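Local atomic coordinates of UDP-N-acetylglucosamine 2-epimerase (Methanocaldococcus jannaschii, PDB entry 4NES), a protein that probably catalyses the reversible epimerization at C-2 that interconverts UDP-N-acetylglucosamine and UDP-N-acetylmannosamine. Residues S4-T9 with I33-H38; R10-K15 with V91-T96; D112-E117 with Y142-T147. One frame throughout, in Å; residues are numbered along the deposited sequence.

All three contacts lie in the N-terminal half of a GT-B fold and share one seven-stranded parallel sheet. Along the chain, contacts 1 and 2 alternate: S4-T9 runs straight into R10-K15, then I33-H38 and V91-T96 follow; both segments of contact 3 come later. Contacts 1 and 2 have centres about 8 Å apart and meet where strand 3-7 pairs with strand 89-93. The centre of contact 3 is about 12 Å from that of contact 2, one strand further across, and about 17 Å from that of contact 1. Contacts 1 and 2 both touch UDP-N-acetylglucosamine, whereas contact 3 touches neither ligand but is tied to contact 2 by the K15-E117 salt bridge and H115 with G94 O.

Contact 1 (S4-T9 with I33-H38); sequences SIILGT and IHTNQH. With UD1 (uridine-diphosphate-N-acetylglucosamine), chain B.
I6 and L7 pair with I33 and H34 as neighbouring parallel strands of the beta-alpha-beta crossover 3-7, 10-23, 30-34, part of the Rossmann-like sheet of the N-terminal GT-B domain. I33 N donates to I5 O, L7 N to I33 O and T35 N to L7 O. Beyond the strands the two loops stay joined by H38 N, which donates to G8 O (2.9 Å), and there they form part of the UDP-N-acetylglucosamine pocket. Q37 reaches from the loop to the ligand. Its CB packs on G8 O; CG, anti to the backbone N (chi1 -178°), runs beside T9 CG2, and CD lies 3.5 Å from that methyl. OE1 is bonded to T98 OG1, which helps to set the amide's rotation and turns NE2 to the ligand, where it donates almost straight to UD1 O7' (3.0 Å) and O2A (3.1 Å). Two imidazoles take part, one at the strand end and one at the ligand. L7 CD1 sits over the centre of the H34 ring, 3.5 Å from its centroid in a CH-pi contact, while N36 ND2, itself bonded to N59, lies near the rim of the opposite face and D44 holds H34 NE2. The H38 ring is covered on one face by T9 CB, 3.6 Å from the centroid. Its ND1 is bonded to R10 N, and its NE2 donates to UD1 O2B on the beta-phosphate at 2.8 Å.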
loop_
_atom_site.group_PDB
_atom_site.type_symbol
_atom_site.label_atom_id
_atom_site.label_comp_id
_atom_site.label_asym_id
_atom_site.label_seq_id
_atom_site.Cartn_x
_atom_site.Cartn_y
_atom_site.Cartn_z
ATOM N N SER A 4 -12.047 -9.136 -13.717
ATOM C CA SER A 4 -12.948 -8.363 -12.862
ATOM C C SER A 4 -12.553 -6.896 -12.894
ATOM O O SER A 4 -11.390 -6.558 -12.668
ATOM C CB SER A 4 -12.902 -8.854 -11.412
ATOM O OG SER A 4 -13.342 -10.195 -11.305
ATOM N N ILE A 5 -13.513 -6.026 -13.176
ATOM C CA ILE A 5 -13.312 -4.589 -13.029
ATOM C C ILE A 5 -13.855 -4.190 -11.673
ATOM O O ILE A 5 -14.997 -4.512 -11.344
ATOM C CB ILE A 5 -14.082 -3.807 -14.090
ATOM C CG1 ILE A 5 -13.553 -4.138 -15.483
ATOM C CG2 ILE A 5 -13.957 -2.317 -13.829
ATOM C CD1 ILE A 5 -14.391 -3.541 -16.609
ATOM N N ILE A 6 -13.037 -3.520 -10.867
ATOM C CA ILE A 6 -13.487 -3.024 -9.575
ATOM C C ILE A 6 -13.520 -1.504 -9.625
ATOM O O ILE A 6 -12.515 -0.877 -9.952
ATOM C CB ILE A 6 -12.541 -3.482 -8.453
ATOM C CG1 ILE A 6 -12.435 -5.005 -8.459
ATOM C CG2 ILE A 6 -13.011 -2.952 -7.091
ATOM C CD1 ILE A 6 -11.525 -5.569 -7.394
ATOM N N LEU A 7 -14.679 -0.923 -9.325
ATOM C CA LEU A 7 -14.842 0.526 -9.344
ATOM C C LEU A 7 -15.720 0.989 -8.187
ATOM O O LEU A 7 -16.444 0.197 -7.579
ATOM C CB LEU A 7 -15.433 0.988 -10.687
ATOM C CG LEU A 7 -16.820 0.471 -11.098
ATOM C CD1 LEU A 7 -17.956 1.226 -10.412
ATOM C CD2 LEU A 7 -16.999 0.530 -12.610
ATOM N N GLY A 8 -15.670 2.283 -7.903
ATOM C CA GLY A 8 -16.490 2.824 -6.836
ATOM C C GLY A 8 -17.131 4.182 -7.059
ATOM O O GLY A 8 -18.144 4.467 -6.443
ATOM N N THR A 9 -16.539 5.019 -7.912
ATOM C CA THR A 9 -16.846 6.460 -7.916
ATOM C C THR A 9 -17.115 7.012 -9.309
ATOM O O THR A 9 -16.723 6.413 -10.312
ATOM C CB THR A 9 -15.695 7.300 -7.309
ATOM O OG1 THR A 9 -14.544 7.217 -8.161
ATOM C CG2 THR A 9 -15.356 6.831 -5.899
ATOM N N ILE A 33 -17.369 -5.359 -10.306
ATOM C CA ILE A 33 -17.594 -5.303 -8.871
ATOM C C ILE A 33 -17.636 -3.827 -8.480
ATOM O O ILE A 33 -16.659 -3.092 -8.652
ATOM C CB ILE A 33 -16.459 -5.992 -8.087
ATOM C CG1 ILE A 33 -16.338 -7.473 -8.472
ATOM C CG2 ILE A 33 -16.677 -5.825 -6.582
ATOM C CD1 ILE A 33 -15.071 -8.120 -7.929
ATOM N N HIS A 34 -18.782 -3.390 -7.970
ATOM C CA HIS A 34 -18.974 -2.004 -7.561
ATOM C C HIS A 34 -18.893 -1.945 -6.031
ATOM O O HIS A 34 -19.641 -2.642 -5.346
ATOM C CB HIS A 34 -20.356 -1.547 -8.044
ATOM C CG HIS A 34 -20.543 -0.061 -8.124
ATOM N ND1 HIS A 34 -19.894 0.833 -7.289
ATOM C CD2 HIS A 34 -21.331 0.689 -8.924
ATOM C CE1 HIS A 34 -20.265 2.061 -7.587
ATOM N NE2 HIS A 34 -21.144 2.006 -8.578
ATOM N N THR A 35 -17.984 -1.139 -5.484
ATOM C CA THR A 35 -17.922 -0.994 -4.031
ATOM C C THR A 35 -19.045 -0.111 -3.514
ATOM O O THR A 35 -19.318 -0.082 -2.306
ATOM C CB THR A 35 -16.605 -0.364 -3.567
ATOM O OG1 THR A 35 -16.486 0.933 -4.171
ATOM C CG2 THR A 35 -15.423 -1.236 -3.955
ATOM N N ASN A 36 -19.666 0.638 -4.425
ATOM C CA ASN A 36 -20.687 1.614 -4.073
ATOM C C ASN A 36 -20.137 2.647 -3.105
ATOM O O ASN A 36 -20.852 3.119 -2.223
ATOM C CB ASN A 36 -21.952 0.943 -3.519
ATOM C CG ASN A 36 -22.403 -0.233 -4.364
ATOM O OD1 ASN A 36 -22.329 -1.373 -3.922
ATOM N ND2 ASN A 36 -22.873 0.037 -5.585
ATOM N N GLN A 37 -18.860 2.987 -3.284
ATOM C CA GLN A 37 -18.264 4.117 -2.585
ATOM C C GLN A 37 -19.107 5.357 -2.849
ATOM O O GLN A 37 -19.441 6.104 -1.929
ATOM C CB GLN A 37 -16.812 4.342 -3.030
ATOM C CG GLN A 37 -16.173 5.494 -2.269
ATOM C CD GLN A 37 -14.704 5.723 -2.590
ATOM O OE1 GLN A 37 -13.998 4.842 -3.095
ATOM N NE2 GLN A 37 -14.242 6.925 -2.306
ATOM N N HIS A 38 -19.451 5.560 -4.122
ATOM C CA HIS A 38 -20.464 6.536 -4.520
ATOM C C HIS A 38 -21.785 5.824 -4.739
ATOM O O HIS A 38 -21.808 4.711 -5.274
ATOM C CB HIS A 38 -20.038 7.269 -5.787
ATOM C CG HIS A 38 -18.988 8.302 -5.538
ATOM N ND1 HIS A 38 -18.533 9.157 -6.508
ATOM C CD2 HIS A 38 -18.323 8.609 -4.399
ATOM C CE1 HIS A 38 -17.631 9.971 -5.976
ATOM N NE2 HIS A 38 -17.486 9.652 -4.700
HETATM C "C1'" UD1 B . -13.722 10.435 -3.750
HETATM C "C2'" UD1 B . -12.269 10.168 -3.994
HETATM C "C3'" UD1 B . -11.668 11.204 -4.814
HETATM C "C4'" UD1 B . -12.391 11.447 -6.069
HETATM C "C5'" UD1 B . -13.862 11.640 -5.803
HETATM C "C6'" UD1 B . -14.664 11.690 -7.048
HETATM C "C7'" UD1 B . -11.127 8.900 -2.078
HETATM C "C8'" UD1 B . -10.394 9.007 -0.774
HETATM N "N2'" UD1 B . -11.542 10.137 -2.699
HETATM O "O1'" UD1 B . -13.849 11.614 -3.038
HETATM O "O3'" UD1 B . -10.303 10.851 -5.104
HETATM O "O4'" UD1 B . -11.879 12.590 -6.736
HETATM O "O5'" UD1 B . -14.386 10.559 -5.039
HETATM O "O6'" UD1 B . -15.783 12.494 -6.983
HETATM O "O7'" UD1 B . -11.365 7.800 -2.584
HETATM N N1 UD1 B . -21.170 11.668 -0.709
HETATM C C2 UD1 B . -22.472 11.618 -0.996
HETATM N N3 UD1 B . -22.926 10.795 -1.939
HETATM C C4 UD1 B . -22.095 9.988 -2.612
HETATM C C5 UD1 B . -20.734 10.015 -2.342
HETATM C C6 UD1 B . -20.279 10.886 -1.365
HETATM O O2 UD1 B . -23.261 12.332 -0.408
HETATM O O4 UD1 B . -22.581 9.150 -3.573
HETATM C C1B UD1 B . -20.645 12.590 0.325
HETATM C C2B UD1 B . -20.695 12.064 1.702
HETATM O "O2'" UD1 B . -20.963 13.115 2.597
HETATM C C3B UD1 B . -19.357 11.563 1.915
HETATM C C4B UD1 B . -18.533 12.564 1.190
HETATM O O4B UD1 B . -19.285 12.939 0.052
HETATM O O3B UD1 B . -18.987 11.431 3.265
HETATM C C5B UD1 B . -17.219 12.023 0.754
HETATM O O5B UD1 B . -17.277 10.821 0.029
HETATM P PA UD1 B . -15.980 10.019 -0.264
HETATM O O1A UD1 B . -15.354 9.626 1.039
HETATM O O2A UD1 B . -16.332 8.838 -1.108
HETATM O O3A UD1 B . -14.953 10.966 -0.968
HETATM P PB UD1 B . -15.147 11.950 -2.208
HETATM O O1B UD1 B . -14.997 13.348 -1.702
HETATM O O2B UD1 B . -16.407 11.633 -2.965
#

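Contact 2 (R10-K15 with V91-T96); sequences RPEIIK and VVQGDT. With UDP (uridine-5'-diphosphate), chain C; UD1 (uridine-diphosphate-N-acetylglucosamine), chain B.
At the nucleotide site, the first turns of helix 10-23 set E12 and K15 against Q93 and T96, at the end of strand 89-93 and in the loop that follows. The E12 carboxylate is gripped at both oxygens. T96 OG1 comes down from above its plane, 68° out of it, and donates to OE1 (2.8 Å), which also takes a bond from T9 OG1. OE2 accepts from a water at 2.6 Å, and that water in turn accepts from Q93 N, so through this water E12 links the helix to the strand backbone. The Q93 side chain bends at chi2 (-75°), folding its amide back against the helix: OE1 rests 3.4 Å from E12 CA, and CD lies 3.6 Å from K15 CB. K15 stretches on across the amide, its CD 3.5 Å from Q93 NE2, and a second water accepts from this NE2 (3.0 Å) and, weakly, from K15 NZ. The main partners of that ammonium are E117 and E293. At the start of the helix R10 grips one UDP oxygen with the edge of its guanidinium, NE and NH2 both donating to O1A (2.8 Å from NH2), while uracil C5 lies over one face. P11 touches both ligands, CB on UDP O5' and CD on UD1 C6'. This helix start thus reaches into the cleft between the two Rossmann-like domains of the GT-B fold, where UDP is bound.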
loop_
_atom_site.group_PDB
_atom_site.type_symbol
_atom_site.label_atom_id
_atom_site.label_comp_id
_atom_site.label_asym_id
_atom_site.label_seq_id
_atom_site.Cartn_x
_atom_site.Cartn_y
_atom_site.Cartn_z
ATOM N N ARG A 10 -17.763 8.175 -9.349
ATOM C CA ARG A 10 -18.033 8.899 -10.593
ATOM C C ARG A 10 -16.889 8.909 -11.633
ATOM O O ARG A 10 -17.091 8.459 -12.759
ATOM C CB ARG A 10 -18.507 10.327 -10.295
ATOM C CG ARG A 10 -18.518 11.222 -11.528
ATOM C CD ARG A 10 -19.160 12.573 -11.216
ATOM N NE ARG A 10 -18.301 13.449 -10.413
ATOM C CZ ARG A 10 -18.677 14.628 -9.939
ATOM N NH1 ARG A 10 -19.914 15.064 -10.140
ATOM N NH2 ARG A 10 -17.821 15.366 -9.242
ATOM N N PRO A 11 -15.694 9.422 -11.279
ATOM C CA PRO A 11 -14.642 9.490 -12.310
ATOM C C PRO A 11 -14.186 8.129 -12.816
ATOM O O PRO A 11 -13.815 8.021 -13.989
ATOM C CB PRO A 11 -13.485 10.193 -11.587
ATOM C CG PRO A 11 -13.740 9.937 -10.116
ATOM C CD PRO A 11 -15.227 9.971 -9.987
ATOM N N GLU A 12 -14.215 7.107 -11.964
ATOM C CA GLU A 12 -13.843 5.758 -12.383
ATOM C C GLU A 12 -14.815 5.225 -13.412
ATOM O O GLU A 12 -14.408 4.571 -14.375
ATOM C CB GLU A 12 -13.826 4.801 -11.190
ATOM C CG GLU A 12 -12.774 5.100 -10.125
ATOM C CD GLU A 12 -13.025 4.278 -8.882
ATOM O OE1 GLU A 12 -13.435 4.851 -7.848
ATOM O OE2 GLU A 12 -12.832 3.049 -8.941
ATOM N N ILE A 13 -16.106 5.475 -13.207
ATOM C CA ILE A 13 -17.112 4.944 -14.117
ATOM C C ILE A 13 -16.881 5.538 -15.507
ATOM O O ILE A 13 -16.885 4.828 -16.527
ATOM C CB ILE A 13 -18.538 5.260 -13.618
ATOM C CG1 ILE A 13 -18.784 4.600 -12.260
ATOM C CG2 ILE A 13 -19.570 4.793 -14.627
ATOM C CD1 ILE A 13 -19.946 5.205 -11.479
ATOM N N ILE A 14 -16.640 6.838 -15.546
ATOM C CA ILE A 14 -16.426 7.534 -16.810
ATOM C C ILE A 14 -15.155 7.017 -17.492
ATOM O O ILE A 14 -15.176 6.676 -18.683
ATOM C CB ILE A 14 -16.361 9.061 -16.570
ATOM C CG1 ILE A 14 -17.726 9.580 -16.090
ATOM C CG2 ILE A 14 -15.876 9.789 -17.818
ATOM C CD1 ILE A 14 -17.662 10.960 -15.488
ATOM N N LYS A 15 -14.060 6.922 -16.744
ATOM C CA LYS A 15 -12.788 6.526 -17.334
ATOM C C LYS A 15 -12.679 5.040 -17.663
ATOM O O LYS A 15 -11.841 4.641 -18.472
ATOM C CB LYS A 15 -11.619 7.005 -16.459
ATOM C CG LYS A 15 -11.338 8.476 -16.687
ATOM C CD LYS A 15 -10.329 9.045 -15.695
ATOM C CE LYS A 15 -9.857 10.432 -16.119
ATOM N NZ LYS A 15 -8.952 11.066 -15.100
ATOM N N VAL A 91 -8.893 -5.202 -12.837
ATOM C CA VAL A 91 -8.643 -3.883 -13.405
ATOM C C VAL A 91 -9.171 -2.817 -12.452
ATOM O O VAL A 91 -10.327 -2.883 -12.022
ATOM C CB VAL A 91 -9.333 -3.725 -14.776
ATOM C CG1 VAL A 91 -9.221 -2.301 -15.271
ATOM C CG2 VAL A 91 -8.709 -4.665 -15.800
ATOM N N VAL A 92 -8.317 -1.848 -12.110
ATOM C CA VAL A 92 -8.724 -0.694 -11.313
ATOM C C VAL A 92 -8.235 0.572 -11.990
ATOM O O VAL A 92 -7.184 0.575 -12.639
ATOM C CB VAL A 92 -8.195 -0.761 -9.869
ATOM C CG1 VAL A 92 -8.942 -1.841 -9.089
ATOM C CG2 VAL A 92 -6.686 -0.982 -9.850
ATOM N N GLN A 93 -9.001 1.649 -11.840
ATOM C CA GLN A 93 -8.702 2.896 -12.538
ATOM C C GLN A 93 -8.509 4.029 -11.568
ATOM O O GLN A 93 -9.416 4.369 -10.823
ATOM C CB GLN A 93 -9.851 3.276 -13.488
ATOM C CG GLN A 93 -9.567 4.479 -14.422
ATOM C CD GLN A 93 -9.611 5.834 -13.729
ATOM O OE1 GLN A 93 -10.558 6.155 -13.017
ATOM N NE2 GLN A 93 -8.576 6.629 -13.936
ATOM N N GLY A 94 -7.334 4.635 -11.607
ATOM C CA GLY A 94 -7.123 5.889 -10.903
ATOM C C GLY A 94 -6.567 5.783 -9.491
ATOM O O GLY A 94 -5.577 5.087 -9.228
ATOM N N ASP A 95 -7.201 6.500 -8.570
ATOM C CA ASP A 95 -6.552 6.768 -7.293
ATOM C C ASP A 95 -7.493 6.907 -6.086
ATOM O O ASP A 95 -7.133 7.521 -5.073
ATOM C CB ASP A 95 -5.687 8.022 -7.437
ATOM C CG ASP A 95 -6.472 9.207 -7.942
ATOM O OD1 ASP A 95 -7.715 9.201 -7.822
ATOM O OD2 ASP A 95 -5.853 10.150 -8.471
ATOM N N THR A 96 -8.676 6.324 -6.162
ATOM C CA THR A 96 -9.620 6.390 -5.053
ATOM C C THR A 96 -9.324 5.280 -4.053
ATOM O O THR A 96 -8.521 4.386 -4.324
ATOM C CB THR A 96 -11.062 6.250 -5.558
ATOM O OG1 THR A 96 -11.235 4.932 -6.093
ATOM C CG2 THR A 96 -11.349 7.277 -6.649
HETATM N N1 UDP C . -18.401 15.316 -14.064
HETATM C C2 UDP C . -19.692 15.087 -14.401
HETATM N N3 UDP C . -20.670 15.853 -13.870
HETATM C C4 UDP C . -20.413 16.853 -12.997
HETATM C C5 UDP C . -19.089 17.117 -12.622
HETATM C C6 UDP C . -18.092 16.308 -13.178
HETATM O O2 UDP C . -19.981 14.186 -15.193
HETATM O O4 UDP C . -21.459 17.606 -12.473
HETATM C "C1'" UDP C . -17.295 14.485 -14.572
HETATM C "C2'" UDP C . -16.249 15.126 -15.321
HETATM O "O2'" UDP C . -16.657 15.350 -16.652
HETATM C "C3'" UDP C . -15.116 14.204 -15.171
HETATM C "C4'" UDP C . -15.348 13.565 -13.884
HETATM O "O4'" UDP C . -16.608 13.988 -13.426
HETATM O "O3'" UDP C . -15.042 13.223 -16.169
HETATM C "C5'" UDP C . -14.358 13.948 -12.836
HETATM O "O5'" UDP C . -14.689 13.413 -11.578
HETATM P PA UDP C . -14.350 14.153 -10.219
HETATM O O1A UDP C . -15.489 13.898 -9.255
HETATM O O2A UDP C . -14.138 15.626 -10.492
HETATM O O3A UDP C . -13.070 13.474 -9.595
HETATM P PB UDP C . -11.536 13.511 -9.919
HETATM O O1B UDP C . -11.321 13.500 -11.425
HETATM O O2B UDP C . -10.932 14.727 -9.265
HETATM O O3B UDP C . -11.044 12.251 -9.264
HETATM C "C1'" UD1 B . -13.722 10.435 -3.750
HETATM C "C2'" UD1 B . -12.269 10.168 -3.994
HETATM C "C3'" UD1 B . -11.668 11.204 -4.814
HETATM C "C4'" UD1 B . -12.391 11.447 -6.069
HETATM C "C5'" UD1 B . -13.862 11.640 -5.803
HETATM C "C6'" UD1 B . -14.664 11.690 -7.048
HETATM C "C7'" UD1 B . -11.127 8.900 -2.078
HETATM C "C8'" UD1 B . -10.394 9.007 -0.774
HETATM N "N2'" UD1 B . -11.542 10.137 -2.699
HETATM O "O1'" UD1 B . -13.849 11.614 -3.038
HETATM O "O3'" UD1 B . -10.303 10.851 -5.104
HETATM O "O4'" UD1 B . -11.879 12.590 -6.736
HETATM O "O5'" UD1 B . -14.386 10.559 -5.039
HETATM O "O6'" UD1 B . -15.783 12.494 -6.983
HETATM O "O7'" UD1 B . -11.365 7.800 -2.584
HETATM N N1 UD1 B . -21.170 11.668 -0.709
HETATM C C2 UD1 B . -22.472 11.618 -0.996
HETATM N N3 UD1 B . -22.926 10.795 -1.939
HETATM C C4 UD1 B . -22.095 9.988 -2.612
HETATM C C5 UD1 B . -20.734 10.015 -2.342
HETATM C C6 UD1 B . -20.279 10.886 -1.365
HETATM O O2 UD1 B . -23.261 12.332 -0.408
HETATM O O4 UD1 B . -22.581 9.150 -3.573
HETATM C C1B UD1 B . -20.645 12.590 0.325
HETATM C C2B UD1 B . -20.695 12.064 1.702
HETATM O "O2'" UD1 B . -20.963 13.115 2.597
HETATM C C3B UD1 B . -19.357 11.563 1.915
HETATM C C4B UD1 B . -18.533 12.564 1.190
HETATM O O4B UD1 B . -19.285 12.939 0.052
HETATM O O3B UD1 B . -18.987 11.431 3.265
HETATM C C5B UD1 B . -17.219 12.023 0.754
HETATM O O5B UD1 B . -17.277 10.821 0.029
HETATM P PA UD1 B . -15.980 10.019 -0.264
HETATM O O1A UD1 B . -15.354 9.626 1.039
HETATM O O2A UD1 B . -16.332 8.838 -1.108
HETATM O O3A UD1 B . -14.953 10.966 -0.968
HETATM P PB UD1 B . -15.147 11.950 -2.208
HETATM O O1B UD1 B . -14.997 13.348 -1.702
HETATM O O2B UD1 B . -16.407 11.633 -2.965
HETATM O O HOH W 1 -11.454 1.539 -10.618
HETATM O O HOH W 2 -8.883 9.164 -12.380
#

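Contact 3 (D112-E117 with Y142-T147); sequences DVAHVE and YLFAPT
A114 pairs with Y142 and V116 with F144, side by side on one face, in the two parallel strands of the beta-alpha-beta unit 112-116, 128-138, 142-145, whose directions differ by only 5°. Three straight bonds hold the register: Y142 N to V113 O, H115 N to Y142 O (2.9 Å) and F144 N to H115 O (2.9 Å). A fourth, E117 N to F144 O, is bent and weak. On the shared face the small A114 gives a shallow place in which the edge of the F144 ring lies. A114 CB meets Y142 CB at 4.1 Å and sits at that ring edge, 3.8 Å from F144 CE2. The F144 ring gets there because CG lies beside the backbone N (chi1 -64°), which tips it back along the strand towards A114, past H115 O, with CD2 3.7 Å from that oxygen. V116 CG2 lies beside the neighbouring carbon on that same side, 4.3 Å from CD2. Were F144 replaced by alanine, the ring's place beside A114 and V116 would probably be left as a gap, and I357, I360 and L361 of helix 353-363 would lose the surface they pack on. On the other face the CB of H115 rests near Y142 O, while its imidazole swings away to bond D137 and G94 O. Past the strand ends, P146 CD fits loosely against E117 CA. Within the sheet, strand 89-93 flanks 112-116 on its other side; helix 353-363 covers the face of A114 and F144, and helix 97-108 packs on V113 and H115.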
loop_
_atom_site.group_PDB
_atom_site.type_symbol
_atom_site.label_atom_id
_atom_site.label_comp_id
_atom_site.label_asym_id
_atom_site.label_seq_id
_atom_site.Cartn_x
_atom_site.Cartn_y
_atom_site.Cartn_z
ATOM N N ASP A 112 -3.188 -10.952 -10.802
ATOM C CA ASP A 112 -2.576 -9.812 -11.489
ATOM C C ASP A 112 -3.460 -8.568 -11.441
ATOM O O ASP A 112 -4.666 -8.630 -11.713
ATOM C CB ASP A 112 -2.278 -10.148 -12.954
ATOM C CG ASP A 112 -1.122 -11.120 -13.120
ATOM O OD1 ASP A 112 -0.469 -11.485 -12.121
ATOM O OD2 ASP A 112 -0.863 -11.520 -14.277
ATOM N N VAL A 113 -2.845 -7.436 -11.111
ATOM C CA VAL A 113 -3.545 -6.159 -11.078
ATOM C C VAL A 113 -3.159 -5.304 -12.282
ATOM O O VAL A 113 -1.967 -5.100 -12.562
ATOM C CB VAL A 113 -3.206 -5.392 -9.788
ATOM C CG1 VAL A 113 -3.816 -3.995 -9.810
ATOM C CG2 VAL A 113 -3.681 -6.185 -8.571
ATOM N N ALA A 114 -4.167 -4.819 -12.999
ATOM C CA ALA A 114 -3.946 -3.881 -14.091
ATOM C C ALA A 114 -4.435 -2.508 -13.659
ATOM O O ALA A 114 -5.612 -2.331 -13.357
ATOM C CB ALA A 114 -4.690 -4.334 -15.335
ATOM N N HIS A 115 -3.522 -1.546 -13.611
ATOM C CA HIS A 115 -3.832 -0.205 -13.144
ATOM C C HIS A 115 -3.935 0.754 -14.317
ATOM O O HIS A 115 -2.939 1.056 -14.985
ATOM C CB HIS A 115 -2.763 0.285 -12.165
ATOM C CG HIS A 115 -3.122 1.559 -11.484
ATOM N ND1 HIS A 115 -2.170 2.396 -10.930
ATOM C CD2 HIS A 115 -4.319 2.142 -11.232
ATOM C CE1 HIS A 115 -2.765 3.438 -10.386
ATOM N NE2 HIS A 115 -4.075 3.312 -10.559
ATOM N N VAL A 116 -5.151 1.238 -14.542
ATOM C CA VAL A 116 -5.428 2.201 -15.595
ATOM C C VAL A 116 -5.189 3.595 -15.028
ATOM O O VAL A 116 -5.684 3.915 -13.946
ATOM C CB VAL A 116 -6.878 2.049 -16.080
ATOM C CG1 VAL A 116 -7.211 3.072 -17.175
ATOM C CG2 VAL A 116 -7.125 0.629 -16.583
ATOM N N GLU A 117 -4.406 4.397 -15.745
ATOM C CA GLU A 117 -3.977 5.736 -15.315
ATOM C C GLU A 117 -2.915 5.622 -14.217
ATOM O O GLU A 117 -3.045 6.171 -13.117
ATOM C CB GLU A 117 -5.157 6.632 -14.915
ATOM C CG GLU A 117 -4.834 8.117 -14.925
ATOM C CD GLU A 117 -5.979 8.953 -14.392
ATOM O OE1 GLU A 117 -6.196 8.983 -13.156
ATOM O OE2 GLU A 117 -6.668 9.574 -15.221
ATOM N N TYR A 142 0.359 -4.691 -14.602
ATOM C CA TYR A 142 0.289 -3.885 -15.815
ATOM C C TYR A 142 0.047 -2.453 -15.382
ATOM O O TYR A 142 -0.892 -2.180 -14.622
ATOM C CB TYR A 142 -0.870 -4.326 -16.714
ATOM C CG TYR A 142 -0.819 -5.763 -17.161
ATOM C CD1 TYR A 142 -1.317 -6.771 -16.351
ATOM C CD2 TYR A 142 -0.302 -6.109 -18.406
ATOM C CE1 TYR A 142 -1.290 -8.084 -16.756
ATOM C CE2 TYR A 142 -0.271 -7.434 -18.816
ATOM C CZ TYR A 142 -0.769 -8.409 -17.984
ATOM O OH TYR A 142 -0.750 -9.731 -18.373
ATOM N N LEU A 143 0.872 -1.536 -15.883
ATOM C CA LEU A 143 0.764 -0.126 -15.532
ATOM C C LEU A 143 0.479 0.637 -16.804
ATOM O O LEU A 143 1.359 0.791 -17.657
ATOM C CB LEU A 143 2.043 0.371 -14.870
ATOM C CG LEU A 143 2.201 -0.278 -13.492
ATOM C CD1 LEU A 143 3.179 -1.427 -13.514
ATOM C CD2 LEU A 143 2.587 0.735 -12.437
ATOM N N PHE A 144 -0.767 1.063 -16.949
ATOM C CA PHE A 144 -1.192 1.753 -18.156
ATOM C C PHE A 144 -1.041 3.248 -17.940
ATOM O O PHE A 144 -1.922 3.907 -17.393
ATOM C CB PHE A 144 -2.622 1.346 -18.518
ATOM C CG PHE A 144 -2.743 -0.107 -18.859
ATOM C CD1 PHE A 144 -2.105 -0.606 -19.983
ATOM C CD2 PHE A 144 -3.450 -0.984 -18.043
ATOM C CE1 PHE A 144 -2.192 -1.948 -20.314
ATOM C CE2 PHE A 144 -3.549 -2.326 -18.370
ATOM C CZ PHE A 144 -2.915 -2.812 -19.503
ATOM N N ALA A 145 0.105 3.765 -18.370
ATOM C CA ALA A 145 0.476 5.157 -18.163
ATOM C C ALA A 145 -0.099 6.030 -19.271
ATOM O O ALA A 145 -0.147 5.625 -20.436
ATOM C CB ALA A 145 1.993 5.288 -18.110
ATOM N N PRO A 146 -0.570 7.233 -18.921
ATOM C CA PRO A 146 -1.181 8.049 -19.984
ATOM C C PRO A 146 -0.146 8.793 -20.820
ATOM O O PRO A 146 -0.434 9.134 -21.972
ATOM C CB PRO A 146 -2.048 9.042 -19.206
ATOM C CG PRO A 146 -1.339 9.163 -17.879
ATOM C CD PRO A 146 -0.828 7.779 -17.579
ATOM N N THR A 147 1.037 9.034 -20.265
ATOM C CA THR A 147 2.058 9.838 -20.927
ATOM C C THR A 147 3.452 9.326 -20.604
ATOM O O THR A 147 3.646 8.531 -19.680
ATOM C CB THR A 147 2.039 11.298 -20.432
ATOM O OG1 THR A 147 2.353 11.321 -19.031
ATOM C CG2 THR A 147 0.693 11.956 -20.657
#